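Local coordinates for protein Two-component response regulator yesN (Fusobacterium nucleatum, PDB 3LSG) that probably binds DNA sequence-specifically through its C-terminal AraC-type helix-turn-helix domain, the part described here, to regulate transcription in a two-component system, at residues A[8-13]-A[18-23]; A[51-56]-A[91-96]. All blocks are in the same frame, centred on the assembly; numbering follows the deposited sequence.

Contact 1: residues A[8-13]-A[18-23]; sequences QNIIEE and SQFTLS
Ser23 OG is hydrogen-bonded to Ser33 OG and to Glu81 OE1 of the second subunit; it lies two positions beyond Thr21, away from the point where Phe20 of the same segment meets Ile10 and Ile11. At the other end of the segment, Gln19 NE2 donates to Ser18 OG at 2.8 Å, a bent bond (133° at the hydrogen) with the acceptor 28° out of the amide plane. None of these bonds spans the two segments; the crossing itself is apolar and buries 113 Å² in total. The CB of Phe20 points toward segment 8-13, and CG anti to its backbone N (chi1 -180°) brings the ring up to the isoleucines, meeting each side chain at roughly a right angle. Ile11 CG1 arrives at the ring edge, near its plane, 4.0 Å from Phe20 CZ and 4.1 Å from Phe20 CE2. Ile10 comes obliquely to the neighbouring corner, its CG2 methyl 4.1 Å from Phe20 CE1. The beta-branched pair thus receives the far end of the ring from two successive positions of one helix. Leu52 of helix 48-66 packs against Phe20 as well, while Ile11 also touches Phe40 and Tyr51. Right after Phe20, Thr21 takes the N-cap position of helix 22-28, with a weak bond from Val24 N to its OG1. The contact itself is consistent with apolar packing, with no hydrogen bond to fix its direction.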
ATOM      1  N   GLN A   8      15.315   8.492   8.647  1.00 28.57           N
ATOM      2  CA  GLN A   8      15.565   8.963   7.285  1.00 29.22           C
ATOM      3  C   GLN A   8      16.504   8.052   6.525  1.00 28.64           C
ATOM      4  O   GLN A   8      16.269   7.743   5.361  1.00 27.79           O
ATOM      5  CB  GLN A   8      16.106  10.397   7.304  1.00 30.96           C
ATOM      6  CG  GLN A   8      15.029  11.429   7.588  1.00 36.08           C
ATOM      7  CD  GLN A   8      15.589  12.802   7.886  1.00 47.68           C
ATOM      8  OE1 GLN A   8      16.777  12.953   8.160  1.00 49.92           O
ATOM      9  NE2 GLN A   8      14.728  13.816   7.847  1.00 50.89           N
ATOM     10  N   ASN A   9      17.568   7.613   7.193  1.00 33.55           N
ATOM     11  CA  ASN A   9      18.575   6.771   6.557  1.00 31.43           C
ATOM     12  C   ASN A   9      18.036   5.401   6.181  1.00 31.54           C
ATOM     13  O   ASN A   9      18.309   4.890   5.101  1.00 35.47           O
ATOM     14  CB  ASN A   9      19.791   6.590   7.476  1.00 37.98           C
ATOM     15  CG  ASN A   9      20.635   7.839   7.579  1.00 49.01           C
ATOM     16  OD1 ASN A   9      20.300   8.885   7.015  1.00 48.10           O
ATOM     17  ND2 ASN A   9      21.742   7.741   8.310  1.00 55.94           N
ATOM     18  N   ILE A  10      17.297   4.793   7.097  1.00 32.14           N
ATOM     19  CA  ILE A  10      16.714   3.490   6.836  1.00 29.74           C
ATOM     20  C   ILE A  10      15.815   3.586   5.615  1.00 28.11           C
ATOM     21  O   ILE A  10      15.870   2.743   4.720  1.00 32.02           O
ATOM     22  CB  ILE A  10      15.882   2.993   8.045  1.00 29.78           C
ATOM     23  CG1 ILE A  10      16.772   2.787   9.268  1.00 26.92           C
ATOM     24  CG2 ILE A  10      15.174   1.681   7.728  1.00 21.04           C
ATOM     25  CD1 ILE A  10      15.957   2.457  10.499  1.00 29.07           C
ATOM     26  N   ILE A  11      14.978   4.613   5.579  1.00 23.58           N
ATOM     27  CA  ILE A  11      14.065   4.766   4.458  1.00 22.28           C
ATOM     28  C   ILE A  11      14.820   5.020   3.142  1.00 22.85           C
ATOM     29  O   ILE A  11      14.449   4.492   2.100  1.00 28.22           O
ATOM     30  CB  ILE A  11      13.030   5.877   4.719  1.00 21.05           C
ATOM     31  CG1 ILE A  11      12.188   5.519   5.948  1.00 24.25           C
ATOM     32  CG2 ILE A  11      12.153   6.078   3.487  1.00 21.51           C
ATOM     33  CD1 ILE A  11      11.385   6.677   6.512  1.00 22.20           C
ATOM     34  N   GLU A  12      15.895   5.798   3.198  1.00 30.80           N
ATOM     35  CA  GLU A  12      16.672   6.074   1.994  1.00 34.51           C
ATOM     36  C   GLU A  12      17.280   4.792   1.419  1.00 38.36           C
ATOM     37  O   GLU A  12      17.366   4.603   0.195  1.00 30.32           O
ATOM     38  CB  GLU A  12      17.761   7.101   2.286  1.00 35.45           C
ATOM     39  CG  GLU A  12      18.744   7.290   1.145  1.00 44.67           C
ATOM     40  CD  GLU A  12      18.077   7.696  -0.164  1.00 47.46           C
ATOM     41  OE1 GLU A  12      17.034   8.383  -0.121  1.00 46.32           O
ATOM     42  OE2 GLU A  12      18.607   7.341  -1.239  1.00 44.85           O
ATOM     43  N   GLU A  13      17.691   3.909   2.319  1.00 31.68           N
ATOM     44  CA  GLU A  13      18.311   2.652   1.952  1.00 37.78           C
ATOM     45  C   GLU A  13      17.259   1.655   1.484  1.00 38.92           C
ATOM     46  O   GLU A  13      17.535   0.795   0.650  1.00 46.31           O
ATOM     47  CB  GLU A  13      19.061   2.092   3.166  1.00 51.67           C
ATOM     48  CG  GLU A  13      20.248   1.216   2.829  1.00 68.33           C
ATOM     49  CD  GLU A  13      19.890  -0.254   2.784  1.00 77.85           C
ATOM     50  OE1 GLU A  13      19.384  -0.772   3.804  1.00 82.33           O
ATOM     51  OE2 GLU A  13      20.125  -0.891   1.734  1.00 78.44           O
ATOM     52  N   SER A  18      10.318  -3.429  -2.443  1.00 27.54           N
ATOM     53  CA  SER A  18       8.870  -3.505  -2.491  1.00 30.44           C
ATOM     54  C   SER A  18       8.304  -4.138  -1.225  1.00 32.78           C
ATOM     55  O   SER A  18       7.118  -4.000  -0.960  1.00 31.59           O
ATOM     56  CB  SER A  18       8.396  -4.277  -3.724  1.00 32.80           C
ATOM     57  OG  SER A  18       8.654  -5.659  -3.588  1.00 36.20           O
ATOM     58  N   GLN A  19       9.144  -4.831  -0.450  1.00 26.02           N
ATOM     59  CA  GLN A  19       8.673  -5.463   0.789  1.00 33.78           C
ATOM     60  C   GLN A  19       8.843  -4.560   2.032  1.00 33.42           C
ATOM     61  O   GLN A  19       8.504  -4.955   3.141  1.00 29.76           O
ATOM     62  CB  GLN A  19       9.330  -6.844   0.998  1.00 33.97           C
ATOM     63  CG  GLN A  19       9.202  -7.813  -0.211  1.00 38.04           C
ATOM     64  CD  GLN A  19       7.756  -7.987  -0.713  1.00 50.31           C
ATOM     65  OE1 GLN A  19       6.858  -8.371   0.041  1.00 49.28           O
ATOM     66  NE2 GLN A  19       7.537  -7.709  -2.001  1.00 51.28           N
ATOM     67  N   PHE A  20       9.350  -3.346   1.831  1.00 29.40           N
ATOM     68  CA  PHE A  20       9.576  -2.400   2.921  1.00 30.15           C
ATOM     69  C   PHE A  20       8.276  -1.721   3.342  1.00 30.67           C
ATOM     70  O   PHE A  20       7.652  -1.044   2.543  1.00 31.73           O
ATOM     71  CB  PHE A  20      10.608  -1.352   2.495  1.00 23.97           C
ATOM     72  CG  PHE A  20      10.921  -0.322   3.556  1.00 19.89           C
ATOM     73  CD1 PHE A  20      11.623  -0.674   4.699  1.00 25.91           C
ATOM     74  CD2 PHE A  20      10.530   0.998   3.399  1.00 22.47           C
ATOM     75  CE1 PHE A  20      11.918   0.264   5.666  1.00 22.58           C
ATOM     76  CE2 PHE A  20      10.823   1.946   4.361  1.00 20.74           C
ATOM     77  CZ  PHE A  20      11.528   1.586   5.487  1.00 20.87           C
ATOM     78  N   THR A  21       7.874  -1.932   4.598  1.00 25.82           N
ATOM     79  CA  THR A  21       6.619  -1.432   5.132  1.00 24.66           C
ATOM     80  C   THR A  21       6.841  -0.779   6.493  1.00 25.50           C
ATOM     81  O   THR A  21       7.954  -0.773   7.029  1.00 23.30           O
ATOM     82  CB  THR A  21       5.616  -2.581   5.337  1.00 29.63           C
ATOM     83  OG1 THR A  21       6.123  -3.484   6.329  1.00 32.35           O
ATOM     84  CG2 THR A  21       5.411  -3.351   4.042  1.00 33.33           C
ATOM     85  N   LEU A  22       5.764  -0.238   7.050  1.00 18.68           N
ATOM     86  CA  LEU A  22       5.787   0.341   8.392  1.00 20.71           C
ATOM     87  C   LEU A  22       6.299  -0.682   9.399  1.00 22.15           C
ATOM     88  O   LEU A  22       7.113  -0.356  10.259  1.00 19.33           O
ATOM     89  CB  LEU A  22       4.383   0.838   8.794  1.00 19.10           C
ATOM     90  CG  LEU A  22       4.261   1.380  10.227  1.00 26.23           C
ATOM     91  CD1 LEU A  22       5.174   2.553  10.415  1.00 20.33           C
ATOM     92  CD2 LEU A  22       2.835   1.775  10.578  1.00 35.53           C
ATOM     93  N   SER A  23       5.841  -1.924   9.259  1.00 23.39           N
ATOM     94  CA  SER A  23       6.224  -3.015  10.161  1.00 25.82           C
ATOM     95  C   SER A  23       7.716  -3.390  10.101  1.00 23.61           C
ATOM     96  O   SER A  23       8.333  -3.724  11.117  1.00 23.52           O
ATOM     97  CB  SER A  23       5.349  -4.247   9.884  1.00 31.97           C
ATOM     98  OG  SER A  23       4.006  -3.992  10.276  1.00 38.13           O
TER

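Contact 2: residues A[51-56]-A[91-96]; sequences YLLQKR and KKYYQI
Tyr93 lays the hydroxyl end of its ring against the aliphatic part of Gln54, and this is the closest meeting of the contact, although it lies at the margin. The hydroxyl oxygen Tyr93 OH lies 3.4 Å from Gln54 CG, and further up the same chain it is 3.8 Å from Gln54 CB. Proximity here does not mean a polar bond: Gln54 NE2 is 3.9 Å from Tyr93 OH, and that amide nitrogen is hydrogen-bonded instead to Glu58 OE2, one turn further along helix 48-66. Gln54 holds CG anti to its backbone N (chi1 171°) and stays extended beyond it, which presents its flank to the tyrosine; the amide and ring planes stand 43° apart. Nearer the helix backbone, Tyr93 CE1 comes within 4.2 Å of Gln54 CA, approached neither squarely on the face nor at the edge.

The Leu53 half is looser in distance but more interior. Its CD2 methyl reaches Tyr93 CD1 only at 4.5 Å, again obliquely, and no hydrogen bond joins the segments. All three touching residues keep some exposure. On its own helix the Tyr93 ring is supported by Tyr94: Tyr93 CD2 stands 3.4 Å above the centre of the Tyr94 ring. Tyr94 in turn touches Lys61, and Met57 packs on Tyr93, so the end of helix 83-94 meets helix 48-66 at several points. Gln95, with a positive phi of 69°, is the first residue to leave the helical conformation. In the two-lobed DNA-binding domain of the AraC family, a long linker helix joins two helix-turn-helix units; the packing of helix 83-94 against helix 48-66 matches that layout.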
ATOM      1  N   TYR A  51       5.233   9.623   3.424  1.00 20.76           N
ATOM      2  CA  TYR A  51       6.648   9.934   3.295  1.00 18.37           C
ATOM      3  C   TYR A  51       7.317   8.901   2.392  1.00 19.28           C
ATOM      4  O   TYR A  51       8.144   9.235   1.541  1.00 22.38           O
ATOM      5  CB  TYR A  51       7.312   9.967   4.673  1.00 21.32           C
ATOM      6  CG  TYR A  51       8.775  10.372   4.652  1.00 22.67           C
ATOM      7  CD1 TYR A  51       9.158  11.680   4.906  1.00 22.91           C
ATOM      8  CD2 TYR A  51       9.765   9.438   4.399  1.00 24.60           C
ATOM      9  CE1 TYR A  51      10.501  12.050   4.904  1.00 36.91           C
ATOM     10  CE2 TYR A  51      11.099   9.787   4.383  1.00 25.96           C
ATOM     11  CZ  TYR A  51      11.465  11.095   4.642  1.00 33.03           C
ATOM     12  OH  TYR A  51      12.791  11.442   4.629  1.00 36.48           O
ATOM     13  N   LEU A  52       6.961   7.637   2.580  1.00 19.86           N
ATOM     14  CA  LEU A  52       7.557   6.582   1.775  1.00 21.31           C
ATOM     15  C   LEU A  52       7.135   6.754   0.308  1.00 18.30           C
ATOM     16  O   LEU A  52       7.958   6.672  -0.594  1.00 21.67           O
ATOM     17  CB  LEU A  52       7.144   5.205   2.296  1.00 16.19           C
ATOM     18  CG  LEU A  52       7.573   4.022   1.417  1.00 15.17           C
ATOM     19  CD1 LEU A  52       9.082   3.993   1.145  1.00 16.30           C
ATOM     20  CD2 LEU A  52       7.099   2.692   2.024  1.00 19.49           C
ATOM     21  N   LEU A  53       5.852   7.013   0.091  1.00 15.73           N
ATOM     22  CA  LEU A  53       5.344   7.269  -1.249  1.00 14.59           C
ATOM     23  C   LEU A  53       6.094   8.439  -1.902  1.00 17.15           C
ATOM     24  O   LEU A  53       6.539   8.346  -3.039  1.00 17.36           O
ATOM     25  CB  LEU A  53       3.836   7.531  -1.208  1.00 15.53           C
ATOM     26  CG  LEU A  53       3.251   7.905  -2.573  1.00 23.33           C
ATOM     27  CD1 LEU A  53       3.445   6.734  -3.549  1.00 20.69           C
ATOM     28  CD2 LEU A  53       1.778   8.265  -2.455  1.00 26.13           C
ATOM     29  N   GLN A  54       6.279   9.522  -1.158  1.00 19.89           N
ATOM     30  CA  GLN A  54       6.993  10.678  -1.708  1.00 23.10           C
ATOM     31  C   GLN A  54       8.422  10.354  -2.154  1.00 22.47           C
ATOM     32  O   GLN A  54       8.854  10.796  -3.206  1.00 21.04           O
ATOM     33  CB  GLN A  54       7.026  11.828  -0.708  1.00 20.34           C
ATOM     34  CG  GLN A  54       7.930  12.953  -1.133  1.00 27.30           C
ATOM     35  CD  GLN A  54       7.850  14.127  -0.191  1.00 40.28           C
ATOM     36  OE1 GLN A  54       7.291  14.015   0.898  1.00 40.75           O
ATOM     37  NE2 GLN A  54       8.396  15.265  -0.609  1.00 40.14           N
ATOM     38  N   LYS A  55       9.159   9.584  -1.358  1.00 21.96           N
ATOM     39  CA  LYS A  55      10.509   9.199  -1.768  1.00 26.21           C
ATOM     40  C   LYS A  55      10.498   8.410  -3.083  1.00 23.73           C
ATOM     41  O   LYS A  55      11.338   8.622  -3.959  1.00 20.56           O
ATOM     42  CB  LYS A  55      11.207   8.409  -0.660  1.00 25.13           C
ATOM     43  CG  LYS A  55      11.427   9.230   0.599  1.00 36.64           C
ATOM     44  CD  LYS A  55      12.714  10.032   0.522  1.00 43.61           C
ATOM     45  CE  LYS A  55      13.909   9.084   0.536  1.00 47.73           C
ATOM     46  NZ  LYS A  55      15.176   9.762   0.924  1.00 51.95           N
ATOM     47  N   ARG A  56       9.551   7.494  -3.211  1.00 22.44           N
ATOM     48  CA  ARG A  56       9.421   6.693  -4.418  1.00 20.05           C
ATOM     49  C   ARG A  56       9.002   7.507  -5.656  1.00 16.47           C
ATOM     50  O   ARG A  56       9.531   7.285  -6.745  1.00 16.06           O
ATOM     51  CB  ARG A  56       8.444   5.541  -4.174  1.00 18.00           C
ATOM     52  CG  ARG A  56       8.927   4.598  -3.067  1.00 17.11           C
ATOM     53  CD  ARG A  56       7.917   3.505  -2.746  1.00 16.07           C
ATOM     54  NE  ARG A  56       8.594   2.343  -2.160  1.00 17.81           N
ATOM     55  CZ  ARG A  56       7.973   1.374  -1.498  1.00 22.98           C
ATOM     56  NH1 ARG A  56       6.655   1.417  -1.319  1.00 20.47           N
ATOM     57  NH2 ARG A  56       8.672   0.361  -1.019  1.00 20.07           N
ATOM     58  N   LYS A  91       0.045   9.005 -10.990  1.00 16.54           N
ATOM     59  CA  LYS A  91      -0.953   9.911 -11.524  1.00 21.70           C
ATOM     60  C   LYS A  91      -1.668  10.669 -10.402  1.00 24.90           C
ATOM     61  O   LYS A  91      -2.040  11.817 -10.560  1.00 23.39           O
ATOM     62  CB  LYS A  91      -1.975   9.178 -12.398  1.00 23.03           C
ATOM     63  CG  LYS A  91      -2.979  10.156 -13.022  1.00 31.08           C
ATOM     64  CD  LYS A  91      -3.840   9.522 -14.092  1.00 41.15           C
ATOM     65  CE  LYS A  91      -4.807  10.550 -14.659  1.00 43.60           C
ATOM     66  NZ  LYS A  91      -5.829   9.937 -15.540  1.00 45.11           N
ATOM     67  N   LYS A  92      -1.872  10.026  -9.268  1.00 18.85           N
ATOM     68  CA  LYS A  92      -2.497  10.735  -8.149  1.00 19.98           C
ATOM     69  C   LYS A  92      -1.529  11.757  -7.570  1.00 25.99           C
ATOM     70  O   LYS A  92      -1.936  12.842  -7.141  1.00 25.00           O
ATOM     71  CB  LYS A  92      -2.947   9.762  -7.060  1.00 25.94           C
ATOM     72  CG  LYS A  92      -4.214   8.995  -7.414  1.00 32.92           C
ATOM     73  CD  LYS A  92      -4.878   8.462  -6.152  1.00 46.99           C
ATOM     74  CE  LYS A  92      -5.890   7.373  -6.461  1.00 53.95           C
ATOM     75  NZ  LYS A  92      -5.224   6.098  -6.838  1.00 57.22           N
ATOM     76  N   TYR A  93      -0.242  11.416  -7.574  1.00 24.35           N
ATOM     77  CA  TYR A  93       0.771  12.294  -6.990  1.00 22.17           C
ATOM     78  C   TYR A  93       1.093  13.498  -7.903  1.00 24.31           C
ATOM     79  O   TYR A  93       1.138  14.657  -7.453  1.00 20.58           O
ATOM     80  CB  TYR A  93       2.037  11.486  -6.644  1.00 21.90           C
ATOM     81  CG  TYR A  93       3.029  12.224  -5.759  1.00 21.96           C
ATOM     82  CD1 TYR A  93       2.971  12.122  -4.367  1.00 22.78           C
ATOM     83  CD2 TYR A  93       4.009  13.024  -6.314  1.00 20.34           C
ATOM     84  CE1 TYR A  93       3.881  12.797  -3.557  1.00 29.90           C
ATOM     85  CE2 TYR A  93       4.914  13.704  -5.525  1.00 25.33           C
ATOM     86  CZ  TYR A  93       4.854  13.586  -4.147  1.00 32.89           C
ATOM     87  OH  TYR A  93       5.764  14.274  -3.371  1.00 34.21           O
ATOM     88  N   TYR A  94       1.285  13.236  -9.190  1.00 19.78           N
ATOM     89  CA  TYR A  94       1.683  14.301 -10.112  1.00 22.46           C
ATOM     90  C   TYR A  94       0.540  14.805 -11.002  1.00 23.29           C
ATOM     91  O   TYR A  94       0.723  15.739 -11.789  1.00 22.69           O
ATOM     92  CB  TYR A  94       2.867  13.831 -10.960  1.00 22.52           C
ATOM     93  CG  TYR A  94       4.162  13.698 -10.180  1.00 24.48           C
ATOM     94  CD1 TYR A  94       4.814  14.835  -9.676  1.00 31.50           C
ATOM     95  CD2 TYR A  94       4.743  12.452  -9.955  1.00 19.52           C
ATOM     96  CE1 TYR A  94       6.011  14.729  -8.977  1.00 32.57           C
ATOM     97  CE2 TYR A  94       5.945  12.336  -9.250  1.00 22.33           C
ATOM     98  CZ  TYR A  94       6.573  13.470  -8.770  1.00 28.14           C
ATOM     99  OH  TYR A  94       7.754  13.350  -8.067  1.00 24.10           O
ATOM    100  N   GLN A  95      -0.633  14.183 -10.870  1.00 20.08           N
ATOM    101  CA  GLN A  95      -1.808  14.530 -11.664  1.00 19.08           C
ATOM    102  C   GLN A  95      -1.723  14.178 -13.161  1.00 26.29           C
ATOM    103  O   GLN A  95      -2.682  14.399 -13.897  1.00 24.48           O
ATOM    104  CB  GLN A  95      -2.178  16.006 -11.449  1.00 26.54           C
ATOM    105  CG  GLN A  95      -2.378  16.355  -9.940  1.00 24.42           C
ATOM    106  CD  GLN A  95      -2.889  17.785  -9.724  1.00 34.06           C
ATOM    107  OE1 GLN A  95      -2.919  18.602 -10.654  1.00 36.51           O
ATOM    108  NE2 GLN A  95      -3.293  18.089  -8.493  1.00 34.08           N
ATOM    109  N   ILE A  96      -0.584  13.640 -13.608  1.00 23.58           N
ATOM    110  CA  ILE A  96      -0.472  13.079 -14.964  1.00 21.87           C
ATOM    111  C   ILE A  96       0.252  11.721 -14.903  1.00 16.75           C
ATOM    112  O   ILE A  96       0.819  11.377 -13.877  1.00 19.64           O
ATOM    113  CB  ILE A  96       0.270  14.018 -15.945  1.00 19.99           C
ATOM    114  CG1 ILE A  96       1.705  14.274 -15.470  1.00 21.24           C
ATOM    115  CG2 ILE A  96      -0.510  15.348 -16.160  1.00 19.41           C
ATOM    116  CD1 ILE A  96       2.483  15.271 -16.375  1.00 19.95           C
TER

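How the contacts relate
The two contacts share no helix, and their centres lie 16 Å apart on opposite sides of the chain's centre; they are linked because Ile11 and Phe20 of contact 1 also touch Tyr51 and Leu52 of helix 48-66. Contact 1 is largely buried and joins helix 2-14 to the approach of helix 22-28; contact 2 is a surface contact of helix 48-66 with helix 83-94. Both lack hydrogen bonds across their segments, but contact 1 uses branched aliphatics against a phenyl ring, whereas contact 2 sets a phenol against a glutamine chain beside one leucine. Glu12 and Lys55, which take no part in either contact, form a salt bridge between segments 8-13 and 51-56. The second subunit touches contact 1 alone.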